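Local coordinates for alpha-/beta-galactoside alpha-2,3-sialyltransferase (Photobacterium phosphoreum, PDB 2ZWI), which binds CMP and probably transfers sialic acid from a CMP-activated donor to galactose-containing acceptors through alpha-2,3 linkages, at residues Gly81-Ala86 / Leu107-Asp112; Glu179-Leu184 / Met355-Ile360; Gln22-Asn27 / Asn212-Phe217. One frame throughout, in Å; residues are numbered along the deposited sequence.

Contact 1 of 3, residues Gly81-Ala86 / Leu107-Asp112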
loop_
_atom_site.group_PDB
_atom_site.type_symbol
_atom_site.label_atom_id
_atom_site.label_comp_id
_atom_site.label_asym_id
_atom_site.label_seq_id
_atom_site.Cartn_x
_atom_site.Cartn_y
_atom_site.Cartn_z
ATOM N N GLY A 81 -8.546 4.639 -6.375
ATOM C CA GLY A 81 -7.745 3.613 -7.043
ATOM C C GLY A 81 -6.348 3.401 -6.491
ATOM O O GLY A 81 -6.001 3.894 -5.419
ATOM N N ASN A 82 -5.557 2.655 -7.254
ATOM C CA ASN A 82 -4.205 2.248 -6.911
ATOM C C ASN A 82 -3.270 3.019 -7.848
ATOM O O ASN A 82 -3.395 2.911 -9.063
ATOM C CB ASN A 82 -4.121 0.724 -7.127
ATOM C CG ASN A 82 -2.725 0.163 -6.961
ATOM O OD1 ASN A 82 -1.762 0.694 -7.499
ATOM N ND2 ASN A 82 -2.617 -0.943 -6.223
ATOM N N THR A 83 -2.357 3.811 -7.286
ATOM C CA THR A 83 -1.471 4.678 -8.069
ATOM C C THR A 83 -0.663 3.911 -9.141
ATOM O O THR A 83 -0.697 4.280 -10.304
ATOM C CB THR A 83 -0.546 5.510 -7.153
ATOM O OG1 THR A 83 -1.338 6.129 -6.127
ATOM C CG2 THR A 83 0.165 6.593 -7.945
ATOM N N LEU A 84 0.031 2.840 -8.757
ATOM C CA LEU A 84 0.776 2.039 -9.729
ATOM C C LEU A 84 -0.144 1.571 -10.872
ATOM O O LEU A 84 0.237 1.576 -12.032
ATOM C CB LEU A 84 1.422 0.824 -9.050
ATOM C CG LEU A 84 2.377 -0.039 -9.891
ATOM C CD1 LEU A 84 3.593 0.779 -10.342
ATOM C CD2 LEU A 84 2.798 -1.253 -9.086
ATOM N N TRP A 85 -1.360 1.176 -10.507
ATOM C CA TRP A 85 -2.350 0.670 -11.441
ATOM C C TRP A 85 -3.348 1.752 -11.851
ATOM O O TRP A 85 -4.539 1.490 -12.025
ATOM C CB TRP A 85 -3.054 -0.538 -10.818
ATOM C CG TRP A 85 -2.118 -1.693 -10.648
ATOM C CD1 TRP A 85 -1.631 -2.199 -9.475
ATOM C CD2 TRP A 85 -1.517 -2.457 -11.698
ATOM N NE1 TRP A 85 -0.782 -3.250 -9.731
ATOM C CE2 TRP A 85 -0.695 -3.427 -11.088
ATOM C CE3 TRP A 85 -1.606 -2.424 -13.098
ATOM C CZ2 TRP A 85 0.037 -4.357 -11.828
ATOM C CZ3 TRP A 85 -0.883 -3.350 -13.837
ATOM C CH2 TRP A 85 -0.071 -4.306 -13.200
ATOM N N ALA A 86 -2.849 2.972 -12.021
ATOM C CA ALA A 86 -3.683 4.086 -12.482
ATOM C C ALA A 86 -4.406 3.740 -13.791
ATOM O O ALA A 86 -5.435 4.332 -14.101
ATOM C CB ALA A 86 -2.838 5.350 -12.661
ATOM N N LEU A 107 -10.573 12.381 -8.166
ATOM C CA LEU A 107 -9.706 11.202 -8.056
ATOM C C LEU A 107 -8.992 11.128 -6.718
ATOM O O LEU A 107 -8.496 12.134 -6.222
ATOM C CB LEU A 107 -8.654 11.192 -9.173
ATOM C CG LEU A 107 -9.134 11.341 -10.624
ATOM C CD1 LEU A 107 -7.963 11.486 -11.558
ATOM C CD2 LEU A 107 -10.025 10.155 -11.042
ATOM N N ASN A 108 -8.954 9.927 -6.149
ATOM C CA ASN A 108 -8.107 9.611 -5.003
ATOM C C ASN A 108 -7.234 8.409 -5.363
ATOM O O ASN A 108 -7.765 7.304 -5.567
ATOM C CB ASN A 108 -8.962 9.281 -3.770
ATOM C CG ASN A 108 -9.787 10.470 -3.290
ATOM O OD1 ASN A 108 -11.019 10.476 -3.400
ATOM N ND2 ASN A 108 -9.114 11.480 -2.768
ATOM N N PHE A 109 -5.918 8.624 -5.451
ATOM C CA PHE A 109 -4.958 7.547 -5.703
ATOM C C PHE A 109 -4.223 7.143 -4.411
ATOM O O PHE A 109 -3.699 7.992 -3.693
ATOM C CB PHE A 109 -3.917 7.964 -6.750
ATOM C CG PHE A 109 -4.445 8.051 -8.160
ATOM C CD1 PHE A 109 -4.547 6.906 -8.956
ATOM C CD2 PHE A 109 -4.809 9.282 -8.705
ATOM C CE1 PHE A 109 -5.033 6.980 -10.277
ATOM C CE2 PHE A 109 -5.280 9.373 -10.026
ATOM C CZ PHE A 109 -5.394 8.213 -10.811
ATOM N N TYR A 110 -4.197 5.851 -4.123
ATOM C CA TYR A 110 -3.490 5.301 -2.973
ATOM C C TYR A 110 -2.291 4.490 -3.442
ATOM O O TYR A 110 -2.448 3.609 -4.288
ATOM C CB TYR A 110 -4.437 4.388 -2.185
ATOM C CG TYR A 110 -5.590 5.123 -1.546
ATOM C CD1 TYR A 110 -6.735 5.452 -2.281
ATOM C CD2 TYR A 110 -5.531 5.494 -0.211
ATOM C CE1 TYR A 110 -7.792 6.139 -1.690
ATOM C CE2 TYR A 110 -6.590 6.184 0.393
ATOM C CZ TYR A 110 -7.697 6.499 -0.351
ATOM O OH TYR A 110 -8.710 7.162 0.258
ATOM N N ASP A 111 -1.099 4.788 -2.912
ATOM C CA ASP A 111 0.118 4.041 -3.271
ATOM C C ASP A 111 -0.093 2.537 -3.131
ATOM O O ASP A 111 -0.765 2.103 -2.211
ATOM C CB ASP A 111 1.295 4.435 -2.363
ATOM C CG ASP A 111 1.845 5.821 -2.662
ATOM O OD1 ASP A 111 1.530 6.398 -3.730
ATOM O OD2 ASP A 111 2.605 6.325 -1.799
ATOM N N ASP A 112 0.523 1.764 -4.029
ATOM C CA ASP A 112 0.459 0.290 -4.036
ATOM C C ASP A 112 1.388 -0.329 -2.979
ATOM O O ASP A 112 1.054 -1.341 -2.360
ATOM C CB ASP A 112 0.821 -0.194 -5.453
ATOM C CG ASP A 112 0.876 -1.705 -5.594
ATOM O OD1 ASP A 112 -0.118 -2.291 -6.065
ATOM O OD2 ASP A 112 1.928 -2.305 -5.278
HETATM O O HOH W 1 -0.513 8.111 -4.202
HETATM O O HOH W 2 0.414 -4.450 -7.372
#

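Contact 2 of 3, residues Glu179-Leu184 / Met355-Ile360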
loop_
_atom_site.group_PDB
_atom_site.type_symbol
_atom_site.label_atom_id
_atom_site.label_comp_id
_atom_site.label_asym_id
_atom_site.label_seq_id
_atom_site.Cartn_x
_atom_site.Cartn_y
_atom_site.Cartn_z
ATOM N N GLU A 179 10.713 15.679 1.002
ATOM C CA GLU A 179 11.537 16.415 1.957
ATOM C C GLU A 179 12.819 15.666 2.315
ATOM O O GLU A 179 13.460 15.986 3.316
ATOM C CB GLU A 179 10.749 16.762 3.228
ATOM C CG GLU A 179 9.991 18.078 3.154
ATOM C CD GLU A 179 8.818 18.023 2.199
ATOM O OE1 GLU A 179 8.046 17.038 2.258
ATOM O OE2 GLU A 179 8.670 18.965 1.386
ATOM N N THR A 180 13.198 14.687 1.493
ATOM C CA THR A 180 14.461 13.959 1.680
ATOM C C THR A 180 15.560 14.579 0.808
ATOM O O THR A 180 15.354 15.638 0.214
ATOM C CB THR A 180 14.303 12.452 1.356
ATOM O OG1 THR A 180 13.882 12.291 -0.007
ATOM C CG2 THR A 180 13.279 11.797 2.294
ATOM N N ASN A 181 16.722 13.928 0.735
ATOM C CA ASN A 181 17.817 14.390 -0.135
ATOM C C ASN A 181 17.574 14.106 -1.618
ATOM O O ASN A 181 18.355 14.532 -2.468
ATOM C CB ASN A 181 19.165 13.778 0.278
ATOM C CG ASN A 181 19.666 14.294 1.625
ATOM O OD1 ASN A 181 19.532 15.477 1.950
ATOM N ND2 ASN A 181 20.254 13.398 2.414
ATOM N N LEU A 182 16.506 13.379 -1.941
ATOM C CA LEU A 182 16.217 13.075 -3.350
ATOM C C LEU A 182 15.792 14.348 -4.092
ATOM O O LEU A 182 14.918 15.064 -3.604
ATOM C CB LEU A 182 15.123 12.006 -3.462
ATOM C CG LEU A 182 15.325 10.650 -2.772
ATOM C CD1 LEU A 182 14.330 9.667 -3.360
ATOM C CD2 LEU A 182 16.742 10.127 -2.937
ATOM N N PRO A 183 16.430 14.650 -5.248
ATOM C CA PRO A 183 16.018 15.801 -6.071
ATOM C C PRO A 183 14.687 15.547 -6.774
ATOM O O PRO A 183 14.651 14.993 -7.875
ATOM C CB PRO A 183 17.151 15.941 -7.105
ATOM C CG PRO A 183 18.262 15.031 -6.619
ATOM C CD PRO A 183 17.586 13.948 -5.838
ATOM N N LEU A 184 13.597 15.940 -6.128
ATOM C CA LEU A 184 12.269 15.718 -6.687
ATOM C C LEU A 184 11.439 17.002 -6.790
ATOM O O LEU A 184 10.207 16.952 -6.911
ATOM C CB LEU A 184 11.534 14.644 -5.886
ATOM C CG LEU A 184 11.985 13.187 -6.057
ATOM C CD1 LEU A 184 11.328 12.289 -5.000
ATOM C CD2 LEU A 184 11.689 12.664 -7.467
ATOM N N MET A 355 14.776 3.498 1.064
ATOM C CA MET A 355 14.463 3.108 2.445
ATOM C C MET A 355 15.420 3.780 3.433
ATOM O O MET A 355 15.008 4.193 4.523
ATOM C CB MET A 355 14.427 1.586 2.598
ATOM C CG MET A 355 13.223 0.958 1.858
ATOM S SD MET A 355 13.112 -0.846 1.872
ATOM C CE MET A 355 12.317 -1.118 3.451
ATOM N N ILE A 356 16.685 3.928 3.041
ATOM C CA ILE A 356 17.628 4.707 3.858
ATOM C C ILE A 356 17.218 6.184 3.927
ATOM O O ILE A 356 17.137 6.759 5.022
ATOM C CB ILE A 356 19.091 4.535 3.380
ATOM C CG1 ILE A 356 19.608 3.145 3.765
ATOM C CG2 ILE A 356 19.995 5.633 3.951
ATOM C CD1 ILE A 356 20.873 2.712 2.984
ATOM N N GLU A 357 16.938 6.783 2.769
ATOM C CA GLU A 357 16.553 8.207 2.696
ATOM C C GLU A 357 15.315 8.557 3.524
ATOM O O GLU A 357 15.235 9.651 4.101
ATOM C CB GLU A 357 16.355 8.658 1.245
ATOM C CG GLU A 357 17.632 8.653 0.409
ATOM C CD GLU A 357 18.729 9.528 1.007
ATOM O OE1 GLU A 357 19.848 9.020 1.247
ATOM O OE2 GLU A 357 18.456 10.720 1.254
ATOM N N LEU A 358 14.369 7.622 3.594
ATOM C CA LEU A 358 13.136 7.793 4.372
ATOM C C LEU A 358 13.277 7.435 5.849
ATOM O O LEU A 358 12.300 7.471 6.601
ATOM C CB LEU A 358 12.014 6.954 3.754
ATOM C CG LEU A 358 11.453 7.503 2.441
ATOM C CD1 LEU A 358 10.638 6.435 1.757
ATOM C CD2 LEU A 358 10.600 8.726 2.718
ATOM N N ASN A 359 14.494 7.082 6.248
ATOM C CA ASN A 359 14.796 6.657 7.615
ATOM C C ASN A 359 13.936 5.479 8.074
ATOM O O ASN A 359 13.577 5.376 9.242
ATOM C CB ASN A 359 14.703 7.846 8.587
ATOM C CG ASN A 359 15.578 9.001 8.162
ATOM O OD1 ASN A 359 16.794 8.975 8.353
ATOM N ND2 ASN A 359 14.968 10.023 7.570
ATOM N N ILE A 360 13.598 4.605 7.129
ATOM C CA ILE A 360 12.899 3.359 7.422
ATOM C C ILE A 360 13.885 2.394 8.097
ATOM O O ILE A 360 13.511 1.587 8.947
ATOM C CB ILE A 360 12.288 2.750 6.123
ATOM C CG1 ILE A 360 11.084 3.599 5.665
ATOM C CG2 ILE A 360 11.873 1.291 6.339
ATOM C CD1 ILE A 360 10.616 3.320 4.245
HETATM O O HOH W 3 17.478 12.172 3.127
#

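Contact 3 of 3, residues Gln22-Asn27 / Asn212-Phe217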
loop_
_atom_site.group_PDB
_atom_site.type_symbol
_atom_site.label_atom_id
_atom_site.label_comp_id
_atom_site.label_asym_id
_atom_site.label_seq_id
_atom_site.Cartn_x
_atom_site.Cartn_y
_atom_site.Cartn_z
ATOM N N GLN A 22 -11.332 4.599 4.971
ATOM C CA GLN A 22 -11.958 5.881 4.613
ATOM C C GLN A 22 -13.484 5.790 4.508
ATOM O O GLN A 22 -14.204 6.688 4.973
ATOM C CB GLN A 22 -11.373 6.415 3.298
ATOM C CG GLN A 22 -9.847 6.597 3.309
ATOM C CD GLN A 22 -9.399 7.900 3.952
ATOM O OE1 GLN A 22 -9.598 8.126 5.146
ATOM N NE2 GLN A 22 -8.773 8.763 3.154
ATOM N N ILE A 23 -13.977 4.716 3.890
ATOM C CA ILE A 23 -15.420 4.470 3.782
ATOM C C ILE A 23 -16.016 4.469 5.189
ATOM O O ILE A 23 -16.990 5.173 5.450
ATOM C CB ILE A 23 -15.746 3.119 3.082
ATOM C CG1 ILE A 23 -15.508 3.217 1.567
ATOM C CG2 ILE A 23 -17.195 2.668 3.406
ATOM C CD1 ILE A 23 -15.432 1.841 0.839
ATOM N N ILE A 24 -15.387 3.714 6.088
ATOM C CA ILE A 24 -15.844 3.587 7.478
ATOM C C ILE A 24 -15.763 4.933 8.209
ATOM O O ILE A 24 -16.699 5.313 8.917
ATOM C CB ILE A 24 -15.048 2.487 8.228
ATOM C CG1 ILE A 24 -15.294 1.107 7.601
ATOM C CG2 ILE A 24 -15.377 2.468 9.716
ATOM C CD1 ILE A 24 -14.149 0.106 7.899
ATOM N N ASN A 25 -14.663 5.658 8.010
ATOM C CA ASN A 25 -14.463 6.931 8.689
ATOM C C ASN A 25 -15.486 7.964 8.238
ATOM O O ASN A 25 -16.065 8.677 9.062
ATOM C CB ASN A 25 -13.052 7.474 8.443
ATOM C CG ASN A 25 -12.749 8.704 9.281
ATOM O OD1 ASN A 25 -12.833 8.666 10.508
ATOM N ND2 ASN A 25 -12.390 9.796 8.621
ATOM N N GLU A 26 -15.715 8.023 6.928
ATOM C CA GLU A 26 -16.622 9.013 6.350
ATOM C C GLU A 26 -18.096 8.707 6.561
ATOM O O GLU A 26 -18.892 9.632 6.663
ATOM C CB GLU A 26 -16.338 9.195 4.866
ATOM C CG GLU A 26 -15.115 10.039 4.612
ATOM C CD GLU A 26 -14.556 9.848 3.222
ATOM O OE1 GLU A 26 -13.325 9.973 3.069
ATOM O OE2 GLU A 26 -15.332 9.573 2.284
ATOM N N ASN A 27 -18.459 7.423 6.599
ATOM C CA ASN A 27 -19.854 7.005 6.806
ATOM C C ASN A 27 -20.823 7.777 5.883
ATOM O O ASN A 27 -21.836 8.324 6.323
ATOM C CB ASN A 27 -20.230 7.151 8.295
ATOM C CG ASN A 27 -21.516 6.407 8.672
ATOM O OD1 ASN A 27 -22.298 6.897 9.495
ATOM N ND2 ASN A 27 -21.735 5.230 8.087
ATOM N N ASN A 212 -15.775 -2.709 14.294
ATOM C CA ASN A 212 -16.397 -3.964 13.856
ATOM C C ASN A 212 -16.572 -4.059 12.349
ATOM O O ASN A 212 -16.321 -5.115 11.758
ATOM C CB ASN A 212 -17.743 -4.190 14.564
ATOM C CG ASN A 212 -17.578 -4.472 16.045
ATOM O OD1 ASN A 212 -16.550 -5.002 16.482
ATOM N ND2 ASN A 212 -18.598 -4.123 16.830
ATOM N N LYS A 213 -16.980 -2.952 11.728
ATOM C CA LYS A 213 -17.059 -2.880 10.273
ATOM C C LYS A 213 -15.706 -3.146 9.605
ATOM O O LYS A 213 -15.650 -3.793 8.556
ATOM C CB LYS A 213 -17.618 -1.528 9.823
ATOM C CG LYS A 213 -18.138 -1.527 8.390
ATOM C CD LYS A 213 -18.925 -0.244 8.051
ATOM C CE LYS A 213 -20.219 -0.171 8.844
ATOM N NZ LYS A 213 -21.195 0.774 8.228
ATOM N N PHE A 214 -14.627 -2.653 10.213
ATOM C CA PHE A 214 -13.291 -2.927 9.696
ATOM C C PHE A 214 -12.957 -4.418 9.775
ATOM O O PHE A 214 -12.432 -4.994 8.810
ATOM C CB PHE A 214 -12.203 -2.078 10.376
ATOM C CG PHE A 214 -10.826 -2.306 9.790
ATOM C CD1 PHE A 214 -10.400 -1.579 8.682
ATOM C CD2 PHE A 214 -9.981 -3.280 10.316
ATOM C CE1 PHE A 214 -9.157 -1.790 8.108
ATOM C CE2 PHE A 214 -8.707 -3.507 9.743
ATOM C CZ PHE A 214 -8.298 -2.754 8.640
ATOM N N TYR A 215 -13.269 -5.037 10.911
ATOM C CA TYR A 215 -13.082 -6.485 11.073
ATOM C C TYR A 215 -13.900 -7.267 10.066
ATOM O O TYR A 215 -13.409 -8.246 9.503
ATOM C CB TYR A 215 -13.443 -6.956 12.481
ATOM C CG TYR A 215 -12.785 -6.186 13.598
ATOM C CD1 TYR A 215 -11.517 -5.631 13.447
ATOM C CD2 TYR A 215 -13.430 -6.030 14.822
ATOM C CE1 TYR A 215 -10.923 -4.918 14.477
ATOM C CE2 TYR A 215 -12.841 -5.333 15.858
ATOM C CZ TYR A 215 -11.594 -4.781 15.684
ATOM O OH TYR A 215 -11.017 -4.086 16.720
ATOM N N ASN A 216 -15.146 -6.839 9.844
ATOM C CA ASN A 216 -16.028 -7.515 8.883
ATOM C C ASN A 216 -15.551 -7.423 7.426
ATOM O O ASN A 216 -15.574 -8.417 6.704
ATOM C CB ASN A 216 -17.469 -7.028 9.021
ATOM C CG ASN A 216 -18.141 -7.539 10.285
ATOM O OD1 ASN A 216 -17.752 -8.567 10.838
ATOM N ND2 ASN A 216 -19.154 -6.813 10.753
ATOM N N PHE A 217 -15.136 -6.231 7.009
ATOM C CA PHE A 217 -14.532 -5.999 5.689
ATOM C C PHE A 217 -13.310 -6.879 5.398
ATOM O O PHE A 217 -13.188 -7.454 4.321
ATOM C CB PHE A 217 -14.075 -4.539 5.587
ATOM C CG PHE A 217 -15.025 -3.649 4.863
ATOM C CD1 PHE A 217 -15.598 -4.050 3.654
ATOM C CD2 PHE A 217 -15.300 -2.377 5.356
ATOM C CE1 PHE A 217 -16.461 -3.214 2.964
ATOM C CE2 PHE A 217 -16.162 -1.519 4.677
ATOM C CZ PHE A 217 -16.744 -1.940 3.474
HETATM O O HOH W 4 -20.047 3.134 6.715
#

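Contact 1 of 3, residues Gly81-Ala86 / Leu107-Asp112
Asp112 OD1 is gripped twice, by the side-chain amide of Asn82 and by a water. Asn82 ND2 donates to Asp112 OD1 over 2.8 Å in a nearly straight bond (172°), arriving on the oxygen's anti lone pair and leaving within the amide plane, although amide and carboxylate are turned 50° apart. The water gives a proton to Asp112 OD1 at 2.6 Å and accepts one from Trp85 NE1, so the indole edge is tied to the same oxygen. At the other end of the amide, Asn82 OD1 receives Trp85 N at 3.1 Å, an Asx motif at the entry to the type I turn Thr83-Ala86, which Ala86 N closes by bonding to Thr83 O; ND2 has Asp10 as a further partner.

Behind this cluster two parallel strands run side by side. Asn108 O accepts from Gly81 N, Gly81 O from Tyr110 N, and, just past strand 74-82, Tyr110 O from Thr83 N at 3.0 Å. On the sheet face bearing Phe109, its CE1 meets Ala86 CB at 3.6 Å, on the way into the helix of this beta-alpha-beta unit.

With both ends of the Asn82 amide engaged, its rotation is fixed. Asn82 would thereby help to orient the carboxylate of Asp112, about 6 Å from the bound CMP, whose OD2 bonds a glycerol probably from the crystallisation liquor.

Contact 2 of 3, residues Glu179-Leu184 / Met355-Ile360
A chi1 of -66° sets Glu357 CG against Leu182, and the bend at chi2 turns the carboxylate to Asn181. In Thr180, chi1 of 60° sets OG1 between the backbone N and the carbonyl carbon, which turns the methyl CG2 toward the end of the helix.

That methyl rests on the last helical turn, with Thr180 CG2 3.4 Å from Glu357 O, and it also reaches Leu358 CD2. The hydroxyl works within its own loop: OG1 bonds to the carbonyl oxygen of Ile177 and takes a long, weak bond from Leu182 N, so the rotation of the threonine is set by its own chain. Next to it, the side chains of Asn181 and Glu357 cross at about a right angle. Their direct link is poor, Asn181 ND2 to Glu357 OE2 being a weak bond of 3.4 Å bent to 130°. A water makes the firmer connection, donating to Glu357 OE2 at 2.6 Å and accepting from Asn181 N at 3.1 Å. The contact therefore pairs a solvent-bridged polar side with an apolar one, where Leu182 CD2 lies 3.8 Å from Glu357 CG.

The helix stops here in a Schellman motif: Asn359, with positive phi, sends its N to Ile356 O, and Ile360 N reaches back to Met355 O at 3.0 Å. Arg174 bonds to Leu358 O. Leu182 leans on Tyr121 and Arg125 of helix 114-125, and Leu184 occupies the N-cap position of helix 185-191, while Met355 packs on strand 334-340 and helix 325-328. The loop follows strand 168-172 of the seven-stranded sheet and helix 350-357 follows strand 334-340 of the six-stranded one, so this contact joins the two halves of the GT-B fold.

Contact 3 of 3, residues Gln22-Asn27 / Asn212-Phe217
Ile24 projects from helix 14-26 toward Lys213, Phe214 and Phe217 of helix 208-218, in a nearly antiparallel helix pair belonging to the GT-B fold. The axes of the two short segments approach to 10.2 Å and run at 154° to one another. From CB, the CG1 branch of the isoleucine leads across the gap. Ile24 CG1 lies 3.9 Å from Lys213 CD and also meets CG of that lysine, the two side chains lying flank to flank and pointing opposite ways; Ile24 CG1 is likewise 4.0 Å from Phe217 CE2. With chi2 at 157° the branch stays extended, and the terminal methyl goes on to the facing helix backbone: Ile24 CD1 is 3.6 Å from Phe214 CA. The same methyl sits at the edge of the Phe217 ring and in its plane, 3.7 Å from CD2, and also lies at the edge of the Phe214 ring, near its plane.

The preceding residue, Ile23, brings CG2 obliquely to Phe217 CE2 at a looser 4.5 Å. Leu46 and Ile50 of helix 44-50 continue this apolar layer around Phe217. Gln210 NE2 bonds to Ile24 O, adding a polar tie between the two helices.

Beyond the apolar contacts the lysine chain bends at chi3 (-67°), and its end turns to the residue that follows helix 14-26. There a water accepts from both Lys213 NZ and Asn27 ND2, each at 3.0 Å.

In the fold
Contacts 1 and 3 are neighbours, their centres about 20 Å apart. They touch where Tyr110 OH lies 3.3 Å from Gln22 CG and makes a weak hydrogen bond with Gln22 NE2, helix 14-26 lying against the seven-stranded parallel sheet that holds both strands of contact 1. Contact 2 stands about 21 Å from contact 1 and 32 Å from contact 3, centre to centre, with contacts 2 and 3 on opposite sides of the chain's centre. Along the sequence, contact 1 falls between the segments of contact 3 and precedes contact 2, whereas those of contacts 2 and 3 alternate. Contacts 1 and 3 thus tie together one half, and contact 2 links it to the six-stranded half, which contributes most of the CMP pocket.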